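Local structure of putative uncharacterized protein Ta0848 (Thermoplasma acidophilum, 4MN7) at residues A[88-93]-A[113-118]. The protein is a GAF-domain enzyme, a type II free methionine-R-sulfoxide reductase, which probably reduces the R form of free methionine sulfoxide to methionine. The protein carries 1 engineered substitution. Sequence-based numbering, arbitrary orientation.
Sequences TQSEIV and KAAFSK
Gln89 meets Lys113 where strand 90-98 begins. The two side chains run obliquely across each other, and Gln89 OE1 comes within 3.3 Å of Lys113 CE. The bend at chi3 of Lys113 swings CE there. The ammonium group is next to it, with Lys113 NZ 3.6 Å from Gln89 OE1, but no hydrogen bond forms. Gln89 NE2 is hydrogen-bonded to Asp111 O. A classic beta bulge begins the strand: two residues, Gln89 and Ser90, stand opposite the single Ser110 of strand 101-110.

Ser90 carries the polar link. Its OG accepts a hydrogen bond from Ala115 N at 3.1 Å, with an N-H...O angle of 159°. A chi1 of 56° places OG between the backbone N and the carbonyl carbon of Ser90 and directs it at the loop. The same oxygen is also hydrogen-bonded to Lys112 O, so one buried hydroxyl joins two points of the loop. That loop leads from strand 101-110 of the antiparallel GAF-domain sheet into helix 118-136, with Ser117 as the N-cap.

Glu91 adds only backbone here. Its N lies 3.7 Å from Phe116 CE2, at the ring's edge, and the carbonyl carbon of Ser90 sits in the ring plane. The Glu91 side chain heads away from the loop, and its OE1 is hydrogen-bonded to Tyr81 OH.

Ile92 packs on the ring itself. Its CG2 stands 3.5 Å from the Phe116 centroid, 6° off the ring normal, a CH-pi contact over the centre. Ala115 CB lies over the opposite face, so the ring is held between two methyl groups. An alanine in place of Phe116 would probably deprive Ile92 CG2 of its aromatic platform and open a gap between strand and loop. Farther out, Ile92 CD1 reaches Phe116 CB at 4.1 Å, and the Ile92 side chain also touches Glu121 and Leu124 of helix 118-136.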
loop_
_atom_site.group_PDB
_atom_site.type_symbol
_atom_site.label_atom_id
_atom_site.label_comp_id
_atom_site.label_asym_id
_atom_site.label_seq_id
_atom_site.Cartn_x
_atom_site.Cartn_y
_atom_site.Cartn_z
ATOM N N THR A 88 10.812 23.058 -11.633
ATOM C CA THR A 88 9.902 22.159 -12.307
ATOM C C THR A 88 9.662 22.604 -13.721
ATOM O O THR A 88 9.281 23.706 -13.955
ATOM C CB THR A 88 8.536 22.133 -11.581
ATOM O OG1 THR A 88 8.709 21.557 -10.277
ATOM C CG2 THR A 88 7.552 21.333 -12.390
ATOM N N GLN A 89 9.807 21.691 -14.664
ATOM C CA GLN A 89 9.416 21.899 -16.022
ATOM C C GLN A 89 8.306 21.037 -16.463
ATOM O O GLN A 89 7.709 21.325 -17.466
ATOM C CB GLN A 89 10.613 21.622 -16.942
ATOM C CG GLN A 89 11.707 22.692 -16.748
ATOM C CD GLN A 89 12.822 22.601 -17.785
ATOM O OE1 GLN A 89 12.761 23.234 -18.804
ATOM N NE2 GLN A 89 13.819 21.771 -17.520
ATOM N N SER A 90 8.047 19.910 -15.794
ATOM C CA SER A 90 6.832 19.150 -16.154
ATOM C C SER A 90 6.210 18.543 -14.920
ATOM O O SER A 90 6.882 18.357 -13.905
ATOM C CB SER A 90 7.041 18.149 -17.325
ATOM O OG SER A 90 8.084 17.233 -17.069
ATOM N N GLU A 91 4.912 18.275 -15.009
ATOM C CA GLU A 91 4.155 17.832 -13.872
ATOM C C GLU A 91 2.945 16.984 -14.323
ATOM O O GLU A 91 2.277 17.296 -15.318
ATOM C CB GLU A 91 3.665 19.023 -13.059
ATOM C CG GLU A 91 2.876 18.597 -11.801
ATOM C CD GLU A 91 2.468 19.739 -10.913
ATOM O OE1 GLU A 91 2.707 20.883 -11.348
ATOM O OE2 GLU A 91 1.942 19.503 -9.797
ATOM N N ILE A 92 2.692 15.905 -13.570
ATOM C CA ILE A 92 1.606 14.986 -13.875
ATOM C C ILE A 92 0.861 14.753 -12.589
ATOM O O ILE A 92 1.454 14.682 -11.515
ATOM C CB ILE A 92 2.103 13.687 -14.502
ATOM C CG1 ILE A 92 0.922 12.866 -15.012
ATOM C CG2 ILE A 92 2.948 12.939 -13.518
ATOM C CD1 ILE A 92 1.290 11.610 -15.746
ATOM N N VAL A 93 -0.446 14.762 -12.703
ATOM C CA VAL A 93 -1.309 14.537 -11.575
ATOM C C VAL A 93 -2.261 13.433 -11.985
ATOM O O VAL A 93 -2.963 13.562 -12.960
ATOM C CB VAL A 93 -2.082 15.764 -11.175
ATOM C CG1 VAL A 93 -2.804 15.528 -9.847
ATOM C CG2 VAL A 93 -1.175 16.962 -11.003
ATOM N N LYS A 113 11.797 18.632 -19.084
ATOM C CA LYS A 113 10.622 18.930 -19.844
ATOM C C LYS A 113 10.007 17.638 -20.373
ATOM O O LYS A 113 10.746 16.724 -20.689
ATOM C CB LYS A 113 11.049 19.772 -21.011
ATOM C CG LYS A 113 9.974 20.655 -21.640
ATOM C CD LYS A 113 10.634 21.765 -22.469
ATOM C CE LYS A 113 11.967 22.202 -21.836
ATOM N NZ LYS A 113 12.631 23.399 -22.419
ATOM N N ALA A 114 8.708 17.630 -20.619
ATOM C CA ALA A 114 8.024 16.451 -21.202
ATOM C C ALA A 114 8.524 15.119 -20.601
ATOM O O ALA A 114 8.888 14.208 -21.295
ATOM C CB ALA A 114 8.219 16.444 -22.704
ATOM N N ALA A 115 8.626 15.078 -19.285
ATOM C CA ALA A 115 9.135 13.951 -18.547
ATOM C C ALA A 115 8.177 12.711 -18.590
ATOM O O ALA A 115 8.615 11.608 -18.343
ATOM C CB ALA A 115 9.304 14.372 -17.093
ATOM N N PHE A 116 6.894 12.936 -18.797
ATOM C CA PHE A 116 5.865 11.934 -18.538
ATOM C C PHE A 116 5.217 11.488 -19.837
ATOM O O PHE A 116 4.463 12.218 -20.482
ATOM C CB PHE A 116 4.841 12.498 -17.584
ATOM C CG PHE A 116 5.450 12.994 -16.312
ATOM C CD1 PHE A 116 5.985 12.134 -15.408
ATOM C CD2 PHE A 116 5.520 14.347 -16.044
ATOM C CE1 PHE A 116 6.562 12.585 -14.223
ATOM C CE2 PHE A 116 6.111 14.804 -14.862
ATOM C CZ PHE A 116 6.637 13.924 -13.950
ATOM N N SER A 117 5.582 10.294 -20.251
ATOM C CA SER A 117 5.078 9.726 -21.503
ATOM C C SER A 117 3.786 8.929 -21.231
ATOM O O SER A 117 3.338 8.803 -20.072
ATOM C CB SER A 117 6.166 8.783 -22.073
ATOM O OG SER A 117 6.451 7.721 -21.147
ATOM N N LYS A 118 3.206 8.375 -22.274
ATOM C CA LYS A 118 2.023 7.517 -22.185
ATOM C C LYS A 118 2.272 6.314 -21.321
ATOM O O LYS A 118 1.393 5.928 -20.573
ATOM C CB LYS A 118 1.570 6.995 -23.548
ATOM C CG LYS A 118 1.149 8.056 -24.520
ATOM C CD LYS A 118 -0.233 8.585 -24.197
ATOM C CE LYS A 118 -0.484 9.943 -24.877
ATOM N NZ LYS A 118 -1.608 10.637 -24.178
#